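CytC3 (PDB 3GJA) is a nonheme iron halogenase of Streptomyces that probably chlorinates an unactivated carbon of its substrate. Local coordinates at residues N42-Q47 / I74-E79; F106-G111 / D251-F256; E113-H118 / H240-H245; V149-T154 / G229-F234. All blocks are in the same frame, centred on the assembly; numbering follows the deposited sequence.

Interaction 1: N42-Q47 / I74-E79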
loop_
_atom_site.group_PDB
_atom_site.type_symbol
_atom_site.label_atom_id
_atom_site.label_comp_id
_atom_site.label_asym_id
_atom_site.label_seq_id
_atom_site.Cartn_x
_atom_site.Cartn_y
_atom_site.Cartn_z
ATOM N N ASN A 42 -16.365 -4.806 -8.029
ATOM C CA ASN A 42 -17.182 -5.883 -8.579
ATOM C C ASN A 42 -16.444 -6.497 -9.763
ATOM O O ASN A 42 -16.475 -7.708 -9.974
ATOM C CB ASN A 42 -18.563 -5.369 -9.027
ATOM C CG ASN A 42 -19.478 -5.027 -7.856
ATOM O OD1 ASN A 42 -19.352 -5.588 -6.765
ATOM N ND2 ASN A 42 -20.421 -4.119 -8.087
ATOM N N ILE A 43 -15.772 -5.658 -10.534
ATOM C CA ILE A 43 -15.027 -6.149 -11.684
ATOM C C ILE A 43 -13.721 -6.793 -11.224
ATOM O O ILE A 43 -13.453 -7.958 -11.533
ATOM C CB ILE A 43 -14.745 -4.996 -12.684
ATOM C CG1 ILE A 43 -16.077 -4.457 -13.223
ATOM C CG2 ILE A 43 -13.875 -5.494 -13.833
ATOM C CD1 ILE A 43 -15.975 -3.178 -14.014
ATOM N N ILE A 44 -12.936 -6.034 -10.466
ATOM C CA ILE A 44 -11.641 -6.483 -9.949
ATOM C C ILE A 44 -11.680 -7.859 -9.289
ATOM O O ILE A 44 -10.798 -8.693 -9.512
ATOM C CB ILE A 44 -11.086 -5.476 -8.906
ATOM C CG1 ILE A 44 -10.866 -4.114 -9.563
ATOM C CG2 ILE A 44 -9.792 -6.011 -8.280
ATOM C CD1 ILE A 44 -10.499 -3.008 -8.578
ATOM N N ARG A 45 -12.702 -8.088 -8.471
ATOM C CA ARG A 45 -12.840 -9.350 -7.754
ATOM C C ARG A 45 -12.814 -10.532 -8.721
ATOM O O ARG A 45 -12.143 -11.534 -8.467
ATOM C CB ARG A 45 -14.135 -9.337 -6.931
ATOM C CG ARG A 45 -14.163 -10.318 -5.764
ATOM C CD ARG A 45 -14.729 -11.671 -6.174
ATOM N NE ARG A 45 -16.065 -11.538 -6.756
ATOM C CZ ARG A 45 -16.756 -12.552 -7.260
ATOM N NH1 ARG A 45 -16.246 -13.779 -7.244
ATOM N NH2 ARG A 45 -17.940 -12.334 -7.816
ATOM N N ARG A 46 -13.529 -10.415 -9.837
ATOM C CA ARG A 46 -13.542 -11.492 -10.818
ATOM C C ARG A 46 -12.202 -11.576 -11.531
ATOM O O ARG A 46 -11.688 -12.664 -11.773
ATOM C CB ARG A 46 -14.623 -11.274 -11.876
ATOM C CG ARG A 46 -16.053 -11.328 -11.375
ATOM C CD ARG A 46 -16.990 -11.578 -12.554
ATOM N NE ARG A 46 -16.599 -10.783 -13.718
ATOM C CZ ARG A 46 -16.800 -9.473 -13.829
ATOM N NH1 ARG A 46 -17.399 -8.807 -12.849
ATOM N NH2 ARG A 46 -16.376 -8.829 -14.911
ATOM N N GLN A 47 -11.639 -10.420 -11.869
ATOM C CA GLN A 47 -10.371 -10.389 -12.576
ATOM C C GLN A 47 -9.196 -10.950 -11.784
ATOM O O GLN A 47 -8.219 -11.412 -12.370
ATOM C CB GLN A 47 -10.076 -8.965 -13.051
ATOM C CG GLN A 47 -10.887 -8.590 -14.287
ATOM C CD GLN A 47 -10.798 -7.128 -14.641
ATOM O OE1 GLN A 47 -11.198 -6.721 -15.734
ATOM N NE2 GLN A 47 -10.283 -6.323 -13.723
ATOM N N ILE A 74 -3.744 -5.946 -13.826
ATOM C CA ILE A 74 -5.163 -5.607 -13.869
ATOM C C ILE A 74 -5.309 -4.105 -14.047
ATOM O O ILE A 74 -4.897 -3.327 -13.186
ATOM C CB ILE A 74 -5.891 -6.056 -12.585
ATOM C CG1 ILE A 74 -5.761 -7.577 -12.435
ATOM C CG2 ILE A 74 -7.363 -5.633 -12.639
ATOM C CD1 ILE A 74 -6.318 -8.116 -11.149
ATOM N N ASP A 75 -5.899 -3.710 -15.174
ATOM C CA ASP A 75 -6.080 -2.300 -15.507
ATOM C C ASP A 75 -6.663 -1.419 -14.419
ATOM O O ASP A 75 -6.114 -0.365 -14.128
ATOM C CB ASP A 75 -6.932 -2.154 -16.774
ATOM C CG ASP A 75 -6.192 -2.591 -18.027
ATOM O OD1 ASP A 75 -4.958 -2.432 -18.065
ATOM O OD2 ASP A 75 -6.840 -3.082 -18.976
ATOM N N LEU A 76 -7.781 -1.833 -13.831
ATOM C CA LEU A 76 -8.423 -1.045 -12.778
ATOM C C LEU A 76 -7.510 -0.851 -11.556
ATOM O O LEU A 76 -7.630 0.129 -10.818
ATOM C CB LEU A 76 -9.733 -1.721 -12.368
ATOM C CG LEU A 76 -11.075 -1.049 -12.702
ATOM C CD1 LEU A 76 -10.946 -0.070 -13.852
ATOM C CD2 LEU A 76 -12.090 -2.133 -13.019
ATOM N N LEU A 77 -6.597 -1.790 -11.347
ATOM C CA LEU A 77 -5.663 -1.697 -10.236
ATOM C C LEU A 77 -4.479 -0.841 -10.667
ATOM O O LEU A 77 -3.897 -0.116 -9.857
ATOM C CB LEU A 77 -5.202 -3.094 -9.812
ATOM C CG LEU A 77 -5.759 -3.675 -8.506
ATOM C CD1 LEU A 77 -7.174 -3.173 -8.233
ATOM C CD2 LEU A 77 -5.707 -5.195 -8.579
ATOM N N ALA A 78 -4.134 -0.915 -11.951
ATOM C CA ALA A 78 -3.036 -0.110 -12.487
ATOM C C ALA A 78 -3.444 1.354 -12.339
ATOM O O ALA A 78 -2.643 2.204 -11.947
ATOM C CB ALA A 78 -2.793 -0.442 -13.960
ATOM N N GLU A 79 -4.705 1.635 -12.642
ATOM C CA GLU A 79 -5.222 2.989 -12.538
ATOM C C GLU A 79 -5.331 3.431 -11.080
ATOM O O GLU A 79 -5.033 4.579 -10.747
ATOM C CB GLU A 79 -6.599 3.080 -13.191
ATOM C CG GLU A 79 -7.203 4.465 -13.102
ATOM C CD GLU A 79 -8.651 4.499 -13.521
ATOM O OE1 GLU A 79 -9.150 3.468 -14.014
ATOM O OE2 GLU A 79 -9.288 5.558 -13.359
HETATM O O HOH W 1 -9.307 -4.092 -14.897
#
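The flat amide of Gln-47 meets Ile-74 through its nitrogen, with NE2 3.2 Å from CG2, a methyl that stands well out of the amide plane. An extended chain beyond CG carries the amide across to the neighbouring helix. There NE2 also donates to a water at 2.7 Å, and this water accepts a second bond from Leu-76 N, 2.9 Å away. The water thereby supplies an acceptor for a backbone N-H of the first helical turn. Ile-74 occupies the N-cap position, and its carbonyl takes the N-H groups of both Leu-77 and Ala-78. Helices 34-49 and 75-82 belong to the helical layer packed against the main sheet of this cupin-type fold; the axes of the segments 42-47 and 75-79 come within 10.2 Å, at 121°. Apolar side chains fill the remainder of the interface. Ile-43 CG2 meets Leu-76 CD2 at 3.9 Å, the two side chains crossing nearly at right angles. With CG1 set anti to its carbonyl carbon (chi1 -62°), Ile-44 reaches across with CD1, pressing on Leu-77 CD1 at a tight 3.3 Å, while CG1 rests against Leu-76 CB. An alanine at Ile-44 is likely to leave a gap facing Leu-77 CD1 and Leu-76 CB, with the Leu-77 side chain freer to turn. Glu-79 adds a salt bridge to Arg-40 of helix 34-49 and another to Arg-83.

Interaction 2: F106-G111 / D251-F256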
loop_
_atom_site.group_PDB
_atom_site.type_symbol
_atom_site.label_atom_id
_atom_site.label_comp_id
_atom_site.label_asym_id
_atom_site.label_seq_id
_atom_site.Cartn_x
_atom_site.Cartn_y
_atom_site.Cartn_z
ATOM N N PHE A 106 -6.070 -7.053 1.712
ATOM C CA PHE A 106 -6.219 -7.368 3.119
ATOM C C PHE A 106 -7.660 -7.752 3.399
ATOM O O PHE A 106 -8.494 -6.910 3.725
ATOM C CB PHE A 106 -5.818 -6.170 3.964
ATOM C CG PHE A 106 -4.338 -5.945 4.023
ATOM C CD1 PHE A 106 -3.527 -6.796 4.760
ATOM C CD2 PHE A 106 -3.759 -4.872 3.360
ATOM C CE1 PHE A 106 -2.151 -6.580 4.841
ATOM C CE2 PHE A 106 -2.389 -4.645 3.433
ATOM C CZ PHE A 106 -1.584 -5.500 4.177
ATOM N N PRO A 107 -7.981 -9.038 3.235
ATOM C CA PRO A 107 -9.350 -9.489 3.489
ATOM C C PRO A 107 -9.533 -9.770 4.973
ATOM O O PRO A 107 -8.563 -9.976 5.697
ATOM C CB PRO A 107 -9.459 -10.773 2.659
ATOM C CG PRO A 107 -8.337 -10.644 1.633
ATOM C CD PRO A 107 -7.238 -10.039 2.454
ATOM N N LYS A 108 -10.774 -9.755 5.431
ATOM C CA LYS A 108 -11.064 -10.066 6.821
ATOM C C LYS A 108 -12.435 -10.716 6.819
ATOM O O LYS A 108 -13.389 -10.168 6.270
ATOM C CB LYS A 108 -11.057 -8.807 7.694
ATOM C CG LYS A 108 -10.943 -9.137 9.170
ATOM C CD LYS A 108 -10.201 -8.055 9.914
ATOM C CE LYS A 108 -9.845 -8.493 11.319
ATOM N NZ LYS A 108 -9.058 -7.427 12.003
ATOM N N TYR A 109 -12.523 -11.892 7.422
ATOM C CA TYR A 109 -13.767 -12.640 7.445
ATOM C C TYR A 109 -14.212 -12.930 8.866
ATOM O O TYR A 109 -13.417 -12.851 9.807
ATOM C CB TYR A 109 -13.577 -13.952 6.681
ATOM C CG TYR A 109 -13.125 -13.740 5.250
ATOM C CD1 TYR A 109 -13.991 -13.178 4.313
ATOM C CD2 TYR A 109 -11.825 -14.063 4.840
ATOM C CE1 TYR A 109 -13.586 -12.935 2.997
ATOM C CE2 TYR A 109 -11.406 -13.828 3.523
ATOM C CZ TYR A 109 -12.297 -13.260 2.607
ATOM O OH TYR A 109 -11.926 -12.999 1.304
ATOM N N GLN A 110 -15.486 -13.276 9.004
ATOM C CA GLN A 110 -16.081 -13.590 10.295
ATOM C C GLN A 110 -15.215 -14.619 11.020
ATOM O O GLN A 110 -14.796 -15.617 10.440
ATOM C CB GLN A 110 -17.506 -14.114 10.072
ATOM C CG GLN A 110 -18.333 -14.364 11.327
ATOM C CD GLN A 110 -17.997 -15.681 11.988
ATOM O OE1 GLN A 110 -17.745 -16.680 11.312
ATOM N NE2 GLN A 110 -18.007 -15.697 13.318
ATOM N N GLY A 111 -14.917 -14.349 12.286
ATOM C CA GLY A 111 -14.101 -15.263 13.060
ATOM C C GLY A 111 -12.670 -14.790 13.215
ATOM O O GLY A 111 -12.006 -15.147 14.185
ATOM N N ASP A 251 -20.502 -10.923 5.455
ATOM C CA ASP A 251 -19.977 -9.565 5.516
ATOM C C ASP A 251 -18.456 -9.553 5.582
ATOM O O ASP A 251 -17.873 -9.428 6.650
ATOM C CB ASP A 251 -20.577 -8.830 6.729
ATOM C CG ASP A 251 -19.947 -7.460 6.966
ATOM O OD1 ASP A 251 -19.470 -6.843 5.991
ATOM O OD2 ASP A 251 -19.945 -6.994 8.129
ATOM N N TYR A 252 -17.808 -9.692 4.437
ATOM C CA TYR A 252 -16.352 -9.684 4.420
ATOM C C TYR A 252 -15.851 -8.272 4.185
ATOM O O TYR A 252 -16.503 -7.466 3.524
ATOM C CB TYR A 252 -15.808 -10.587 3.317
ATOM C CG TYR A 252 -16.008 -10.028 1.932
ATOM C CD1 TYR A 252 -17.196 -10.242 1.237
ATOM C CD2 TYR A 252 -15.017 -9.253 1.326
ATOM C CE1 TYR A 252 -17.398 -9.700 -0.032
ATOM C CE2 TYR A 252 -15.206 -8.704 0.057
ATOM C CZ TYR A 252 -16.397 -8.931 -0.616
ATOM O OH TYR A 252 -16.586 -8.394 -1.864
ATOM N N ARG A 253 -14.690 -7.972 4.743
ATOM C CA ARG A 253 -14.099 -6.667 4.569
ATOM C C ARG A 253 -12.902 -6.828 3.645
ATOM O O ARG A 253 -12.085 -7.735 3.828
ATOM C CB ARG A 253 -13.669 -6.100 5.918
ATOM C CG ARG A 253 -12.813 -4.867 5.807
ATOM C CD ARG A 253 -11.345 -5.247 5.804
ATOM N NE ARG A 253 -10.747 -5.098 7.125
ATOM C CZ ARG A 253 -9.503 -5.459 7.425
ATOM N NH1 ARG A 253 -8.719 -6.005 6.499
ATOM N NH2 ARG A 253 -9.026 -5.239 8.642
ATOM N N MET A 254 -12.807 -5.967 2.639
ATOM C CA MET A 254 -11.694 -6.040 1.708
ATOM C C MET A 254 -10.972 -4.712 1.588
ATOM O O MET A 254 -11.559 -3.699 1.205
ATOM C CB MET A 254 -12.171 -6.479 0.323
ATOM C CG MET A 254 -11.032 -6.728 -0.670
ATOM S SD MET A 254 -9.892 -8.030 -0.115
ATOM C CE MET A 254 -10.912 -9.473 -0.369
ATOM N N GLY A 255 -9.692 -4.726 1.929
ATOM C CA GLY A 255 -8.889 -3.526 1.824
ATOM C C GLY A 255 -7.825 -3.735 0.760
ATOM O O GLY A 255 -7.282 -4.831 0.620
ATOM N N PHE A 256 -7.543 -2.694 -0.013
ATOM C CA PHE A 256 -6.522 -2.781 -1.046
ATOM C C PHE A 256 -5.454 -1.762 -0.678
ATOM O O PHE A 256 -5.723 -0.566 -0.634
ATOM C CB PHE A 256 -7.105 -2.455 -2.426
ATOM C CG PHE A 256 -6.065 -2.398 -3.516
ATOM C CD1 PHE A 256 -5.325 -3.533 -3.845
ATOM C CD2 PHE A 256 -5.782 -1.200 -4.162
ATOM C CE1 PHE A 256 -4.305 -3.474 -4.805
ATOM C CE2 PHE A 256 -4.768 -1.124 -5.124
ATOM C CZ PHE A 256 -4.026 -2.269 -5.444
HETATM O O HOH W 2 -6.614 -6.586 10.432
#
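Arg-253 and Lys-108 cross at a slant, the lysine chain laid over one face of the guanidinium with CD 3.3 Å from NH2. Bends at chi2 and chi3 fold the arginine back toward the neighbouring strand, where NH1 donates to Phe-106 O at 2.9 Å. That oxygen lies in the guanidinium plane, yet NH1 approaches from above the carbonyl plane, and Gly-255 N reaches the same oxygen from the opposite face. Two donors thus grip one acceptor; the guanidinium, bonded through NH1 here and through NH2 to Gly-161 O, is probably held against turning. The like charges of Lys-108 NZ and Arg-253 NH2 stand 4.0 Å apart. One water bridges the two groups, and NZ also donates to Gly-161 O and Leu-243 O. Strands 98-108 and 253-262 are antiparallel neighbours in the main sheet of the cupin-type barrel, and Pro-107 falls at a non-hydrogen-bonded pair with Met-254, where no N-H is needed between these strands. Pro-107 and Met-254 share one face of the sheet and run alongside each other, Pro-107 CG touching Met-254 CE at a close 3.5 Å. Tyr-109 flanks Tyr-252 similarly, its CE1 3.2 Å from Tyr-252 CB, while the hydroxyl of Tyr-252 bonds to Trp-41.

Interaction 3: E113-H118 / H240-H245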
loop_
_atom_site.group_PDB
_atom_site.type_symbol
_atom_site.label_atom_id
_atom_site.label_comp_id
_atom_site.label_asym_id
_atom_site.label_seq_id
_atom_site.Cartn_x
_atom_site.Cartn_y
_atom_site.Cartn_z
ATOM N N GLU A 113 -9.573 -12.918 14.323
ATOM C CA GLU A 113 -9.318 -12.204 15.559
ATOM C C GLU A 113 -8.664 -10.880 15.217
ATOM O O GLU A 113 -8.209 -10.676 14.090
ATOM C CB GLU A 113 -8.402 -13.034 16.462
ATOM C CG GLU A 113 -9.049 -14.312 16.970
ATOM C CD GLU A 113 -8.070 -15.206 17.702
ATOM O OE1 GLU A 113 -7.147 -15.741 17.047
ATOM O OE2 GLU A 113 -8.220 -15.372 18.932
ATOM N N GLY A 114 -8.631 -9.971 16.181
ATOM C CA GLY A 114 -8.007 -8.692 15.916
ATOM C C GLY A 114 -6.513 -8.836 16.090
ATOM O O GLY A 114 -5.973 -9.941 16.029
ATOM N N THR A 115 -5.844 -7.714 16.295
ATOM C CA THR A 115 -4.414 -7.706 16.517
ATOM C C THR A 115 -4.169 -6.687 17.610
ATOM O O THR A 115 -4.901 -5.705 17.721
ATOM C CB THR A 115 -3.646 -7.296 15.254
ATOM O OG1 THR A 115 -3.824 -8.297 14.243
ATOM C CG2 THR A 115 -2.173 -7.188 15.552
ATOM N N ASP A 116 -3.158 -6.928 18.434
ATOM C CA ASP A 116 -2.841 -5.998 19.505
ATOM C C ASP A 116 -1.972 -4.897 18.903
ATOM O O ASP A 116 -1.508 -5.022 17.771
ATOM C CB ASP A 116 -2.086 -6.716 20.624
ATOM C CG ASP A 116 -2.213 -6.008 21.964
ATOM O OD1 ASP A 116 -2.641 -4.832 21.991
ATOM O OD2 ASP A 116 -1.877 -6.628 22.991
ATOM N N TRP A 117 -1.762 -3.823 19.658
ATOM C CA TRP A 117 -0.954 -2.694 19.200
ATOM C C TRP A 117 0.469 -3.100 18.824
ATOM O O TRP A 117 1.176 -3.726 19.615
ATOM C CB TRP A 117 -0.908 -1.609 20.283
ATOM C CG TRP A 117 -2.242 -0.970 20.544
ATOM C CD1 TRP A 117 -3.080 -1.212 21.593
ATOM C CD2 TRP A 117 -2.902 -0.000 19.719
ATOM N NE1 TRP A 117 -4.223 -0.452 21.476
ATOM C CE2 TRP A 117 -4.140 0.300 20.334
ATOM C CE3 TRP A 117 -2.567 0.642 18.521
ATOM C CZ2 TRP A 117 -5.044 1.214 19.792
ATOM C CZ3 TRP A 117 -3.469 1.554 17.980
ATOM C CH2 TRP A 117 -4.693 1.830 18.618
ATOM N N HIS A 118 0.889 -2.726 17.617
ATOM C CA HIS A 118 2.227 -3.073 17.142
ATOM C C HIS A 118 2.678 -2.213 15.965
ATOM O O HIS A 118 1.899 -1.443 15.401
ATOM C CB HIS A 118 2.261 -4.531 16.692
ATOM C CG HIS A 118 1.482 -4.787 15.439
ATOM N ND1 HIS A 118 0.104 -4.746 15.397
ATOM C CD2 HIS A 118 1.890 -5.044 14.174
ATOM C CE1 HIS A 118 -0.302 -4.968 14.159
ATOM N NE2 HIS A 118 0.761 -5.151 13.397
ATOM N N HIS A 240 -0.329 0.579 15.394
ATOM C CA HIS A 240 -1.720 0.287 15.095
ATOM C C HIS A 240 -2.152 -1.084 15.584
ATOM O O HIS A 240 -1.324 -1.934 15.918
ATOM C CB HIS A 240 -1.994 0.396 13.593
ATOM C CG HIS A 240 -1.578 -0.810 12.817
ATOM N ND1 HIS A 240 -0.267 -1.069 12.486
ATOM C CD2 HIS A 240 -2.304 -1.836 12.310
ATOM C CE1 HIS A 240 -0.201 -2.201 11.807
ATOM N NE2 HIS A 240 -1.423 -2.687 11.686
ATOM N N ALA A 241 -3.467 -1.276 15.616
ATOM C CA ALA A 241 -4.077 -2.525 16.040
ATOM C C ALA A 241 -5.275 -2.770 15.130
ATOM O O ALA A 241 -5.509 -2.015 14.195
ATOM C CB ALA A 241 -4.532 -2.416 17.494
ATOM N N SER A 242 -6.032 -3.823 15.400
ATOM C CA SER A 242 -7.211 -4.116 14.599
ATOM C C SER A 242 -8.200 -4.904 15.443
ATOM O O SER A 242 -7.815 -5.700 16.295
ATOM C CB SER A 242 -6.836 -4.915 13.345
ATOM O OG SER A 242 -6.295 -6.182 13.685
ATOM N N LEU A 243 -9.481 -4.664 15.203
ATOM C CA LEU A 243 -10.544 -5.328 15.939
ATOM C C LEU A 243 -10.839 -6.699 15.344
ATOM O O LEU A 243 -10.485 -6.978 14.198
ATOM C CB LEU A 243 -11.817 -4.475 15.880
ATOM C CG LEU A 243 -11.867 -3.168 16.683
ATOM C CD1 LEU A 243 -13.076 -2.363 16.245
ATOM C CD2 LEU A 243 -11.952 -3.464 18.187
ATOM N N PRO A 244 -11.465 -7.586 16.132
ATOM C CA PRO A 244 -11.797 -8.915 15.614
ATOM C C PRO A 244 -13.024 -8.731 14.733
ATOM O O PRO A 244 -13.692 -7.702 14.810
ATOM C CB PRO A 244 -12.117 -9.707 16.876
ATOM C CG PRO A 244 -12.723 -8.668 17.767
ATOM C CD PRO A 244 -11.776 -7.493 17.569
ATOM N N HIS A 245 -13.315 -9.711 13.890
ATOM C CA HIS A 245 -14.475 -9.621 13.019
ATOM C C HIS A 245 -15.620 -10.341 13.714
ATOM O O HIS A 245 -15.625 -11.566 13.798
ATOM C CB HIS A 245 -14.180 -10.285 11.675
ATOM C CG HIS A 245 -15.293 -10.164 10.682
ATOM N ND1 HIS A 245 -16.614 -10.386 11.013
ATOM C CD2 HIS A 245 -15.277 -9.897 9.354
ATOM C CE1 HIS A 245 -17.363 -10.261 9.931
ATOM N NE2 HIS A 245 -16.576 -9.966 8.911
#
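Ala-241 sets its methyl squarely over the six-membered ring of Trp-117, CB 3.8 Å from the ring centroid in a CH-pi contact. This is the close-packed end. Next to it, His-118 N donates to His-240 O at 2.9 Å. His-118 CG stands between its backbone N and carbonyl carbon (chi1 70°), which brings the imidazole to that of His-240; they meet obliquely, centroids 4.4 Å apart and planes at 49°. A beta bulge between Thr-115 and His-118 shifts the register by one. Farther along, Gly-114 CA passes 3.0 Å from Ser-242 O, where any side chain would clash. The solvent side is looser: beyond the backbone pairing of Thr-115 with Ser-242, their hydroxyls share just a weak bond of 3.3 Å, and Pro-244 leans on the exposed Glu-113 backbone. His-118 ND1 bonds to Asp-116 O and His-240 ND1 to Thr-238 O, leaving the NE2 atoms 3.7 Å apart, as expected of the two iron-binding histidines of this family, though no metal lies between them here.

Interaction 4: V149-T154 / G229-F234; sequences VWTAFT and GEAVIF. With ACT (acetate ion), chain E.
Gly-229 N opens the pairing with a bond to Ala-152 O at 2.9 Å, where strand 230-235 joins strand 147-152 in the antiparallel main sheet of the cupin-type barrel. The backbone angles of this glycine would jam a CB against the preceding carbonyl. Glu-230 O then accepts from Ala-152 N, its carboxylate turning back to Lys-227 N. Ala-231 tucks CB 3.7 Å from Thr-151 OG1, a hydroxyl bonded to His-80, and its CA sits close to Trp-150 O. Val-232 exchanges both backbone bonds with Trp-150 and brings CG1 to 3.6 Å from Trp-150 CB. Ile-233 meets Val-149 more loosely on the face that carries Ala-231, and Phe-234 turns the edge of its ring to Trp-150 CB, CE1 3.8 Å away. A leucine in place of Trp-150 would probably leave the bound acetate without its indole donor and Phe-106 without its ring neighbour. With CG opposite the backbone N (chi1 -155°), the indole swings away from strand 230-235, and at its edge Trp-150 NE1 donates to acetate OXT at 2.6 Å.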
loop_
_atom_site.group_PDB
_atom_site.type_symbol
_atom_site.label_atom_id
_atom_site.label_comp_id
_atom_site.label_asym_id
_atom_site.label_seq_id
_atom_site.Cartn_x
_atom_site.Cartn_y
_atom_site.Cartn_z
ATOM N N VAL A 149 -1.206 3.409 1.438
ATOM C CA VAL A 149 -2.524 3.963 1.159
ATOM C C VAL A 149 -3.472 2.764 1.160
ATOM O O VAL A 149 -3.464 1.951 0.237
ATOM C CB VAL A 149 -2.566 4.666 -0.219
ATOM C CG1 VAL A 149 -3.950 5.261 -0.466
ATOM C CG2 VAL A 149 -1.512 5.753 -0.273
ATOM N N TRP A 150 -4.273 2.660 2.215
ATOM C CA TRP A 150 -5.217 1.551 2.408
ATOM C C TRP A 150 -6.629 1.965 1.974
ATOM O O TRP A 150 -7.317 2.686 2.699
ATOM C CB TRP A 150 -5.231 1.187 3.894
ATOM C CG TRP A 150 -5.634 -0.209 4.256
ATOM C CD1 TRP A 150 -4.795 -1.244 4.560
ATOM C CD2 TRP A 150 -6.963 -0.685 4.507
ATOM N NE1 TRP A 150 -5.514 -2.329 5.003
ATOM C CE2 TRP A 150 -6.848 -2.017 4.981
ATOM C CE3 TRP A 150 -8.240 -0.118 4.386
ATOM C CZ2 TRP A 150 -7.959 -2.788 5.336
ATOM C CZ3 TRP A 150 -9.354 -0.889 4.742
ATOM C CH2 TRP A 150 -9.202 -2.208 5.213
ATOM N N THR A 151 -7.051 1.514 0.797
ATOM C CA THR A 151 -8.379 1.840 0.286
ATOM C C THR A 151 -9.379 0.746 0.645
ATOM O O THR A 151 -9.107 -0.441 0.464
ATOM C CB THR A 151 -8.379 1.999 -1.259
ATOM O OG1 THR A 151 -7.458 3.029 -1.642
ATOM C CG2 THR A 151 -9.773 2.382 -1.761
ATOM N N ALA A 152 -10.536 1.149 1.151
ATOM C CA ALA A 152 -11.575 0.193 1.505
ATOM C C ALA A 152 -12.382 -0.120 0.247
ATOM O O ALA A 152 -13.017 0.765 -0.319
ATOM C CB ALA A 152 -12.480 0.783 2.578
ATOM N N PHE A 153 -12.338 -1.370 -0.205
ATOM C CA PHE A 153 -13.073 -1.774 -1.404
ATOM C C PHE A 153 -14.469 -2.197 -0.978
ATOM O O PHE A 153 -15.423 -2.174 -1.755
ATOM C CB PHE A 153 -12.358 -2.944 -2.099
ATOM C CG PHE A 153 -11.258 -2.518 -3.050
ATOM C CD1 PHE A 153 -10.827 -1.194 -3.101
ATOM C CD2 PHE A 153 -10.654 -3.447 -3.887
ATOM C CE1 PHE A 153 -9.815 -0.800 -3.971
ATOM C CE2 PHE A 153 -9.631 -3.063 -4.766
ATOM C CZ PHE A 153 -9.215 -1.742 -4.807
ATOM N N THR A 154 -14.549 -2.589 0.282
ATOM C CA THR A 154 -15.771 -3.024 0.932
ATOM C C THR A 154 -15.834 -2.065 2.122
ATOM O O THR A 154 -14.861 -1.364 2.382
ATOM C CB THR A 154 -15.583 -4.484 1.397
ATOM O OG1 THR A 154 -16.427 -5.348 0.631
ATOM C CG2 THR A 154 -15.855 -4.629 2.856
ATOM N N GLY A 229 -14.435 3.171 -1.023
ATOM C CA GLY A 229 -13.912 4.316 -1.743
ATOM C C GLY A 229 -13.072 5.244 -0.891
ATOM O O GLY A 229 -12.367 6.118 -1.413
ATOM N N GLU A 230 -13.146 5.079 0.423
ATOM C CA GLU A 230 -12.342 5.915 1.302
ATOM C C GLU A 230 -11.056 5.183 1.629
ATOM O O GLU A 230 -10.982 3.962 1.526
ATOM C CB GLU A 230 -13.083 6.229 2.597
ATOM C CG GLU A 230 -14.358 7.012 2.403
ATOM C CD GLU A 230 -14.960 7.445 3.721
ATOM O OE1 GLU A 230 -15.089 6.592 4.629
ATOM O OE2 GLU A 230 -15.312 8.636 3.846
ATOM N N ALA A 231 -10.042 5.935 2.029
ATOM C CA ALA A 231 -8.770 5.343 2.372
ATOM C C ALA A 231 -8.155 6.013 3.582
ATOM O O ALA A 231 -8.533 7.126 3.970
ATOM C CB ALA A 231 -7.808 5.456 1.194
ATOM N N VAL A 232 -7.209 5.308 4.188
ATOM C CA VAL A 232 -6.474 5.843 5.304
ATOM C C VAL A 232 -5.031 5.775 4.822
ATOM O O VAL A 232 -4.622 4.803 4.189
ATOM C CB VAL A 232 -6.668 5.011 6.597
ATOM C CG1 VAL A 232 -6.240 3.569 6.380
ATOM C CG2 VAL A 232 -5.870 5.644 7.733
ATOM N N ILE A 233 -4.273 6.830 5.072
ATOM C CA ILE A 233 -2.887 6.863 4.657
ATOM C C ILE A 233 -2.036 6.852 5.914
ATOM O O ILE A 233 -2.299 7.606 6.857
ATOM C CB ILE A 233 -2.586 8.132 3.824
ATOM C CG1 ILE A 233 -3.537 8.194 2.618
ATOM C CG2 ILE A 233 -1.123 8.120 3.361
ATOM C CD1 ILE A 233 -3.320 9.391 1.708
ATOM N N PHE A 234 -1.020 5.997 5.930
ATOM C CA PHE A 234 -0.153 5.894 7.095
ATOM C C PHE A 234 1.204 5.303 6.773
ATOM O O PHE A 234 1.370 4.584 5.783
ATOM C CB PHE A 234 -0.814 5.005 8.154
ATOM C CG PHE A 234 -1.154 3.612 7.662
ATOM C CD1 PHE A 234 -2.376 3.352 7.041
ATOM C CD2 PHE A 234 -0.258 2.557 7.832
ATOM C CE1 PHE A 234 -2.706 2.060 6.602
ATOM C CE2 PHE A 234 -0.575 1.258 7.396
ATOM C CZ PHE A 234 -1.804 1.011 6.780
HETATM C C ACT E . -4.327 -4.754 7.565
HETATM O O ACT E . -5.389 -5.548 7.805
HETATM O OXT ACT E . -4.335 -4.016 6.617
HETATM C CH3 ACT E . -3.126 -4.787 8.479
#

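How the interactions relate
Strand 253-262 joins interactions 2 and 4 in one sheet: Phe-256 N lies 2.8 Å from Thr-151 O, and Met-254 O the same distance from Phe-153 N, both probable hydrogen bonds. The helices of interaction 1 pack against them, Leu-77 CG 3.8 Å from Phe-256 CZ and Ile-44 CD1 3.9 Å from Phe-153 CE2. Interaction 3 adjoins interaction 2, strand 115-116 following 98-108 and strand 240-242 preceding 253-262; Asp-251 O probably accepts from His-245 NE2 at 2.7 Å. The acetate, probably from the crystallisation liquor, may mark the active-site pocket, since the side chains of Phe-106 and His-240 come within about 3 and 4 Å of it. Interaction 1 is remote from interaction 3, about 28 Å between centres.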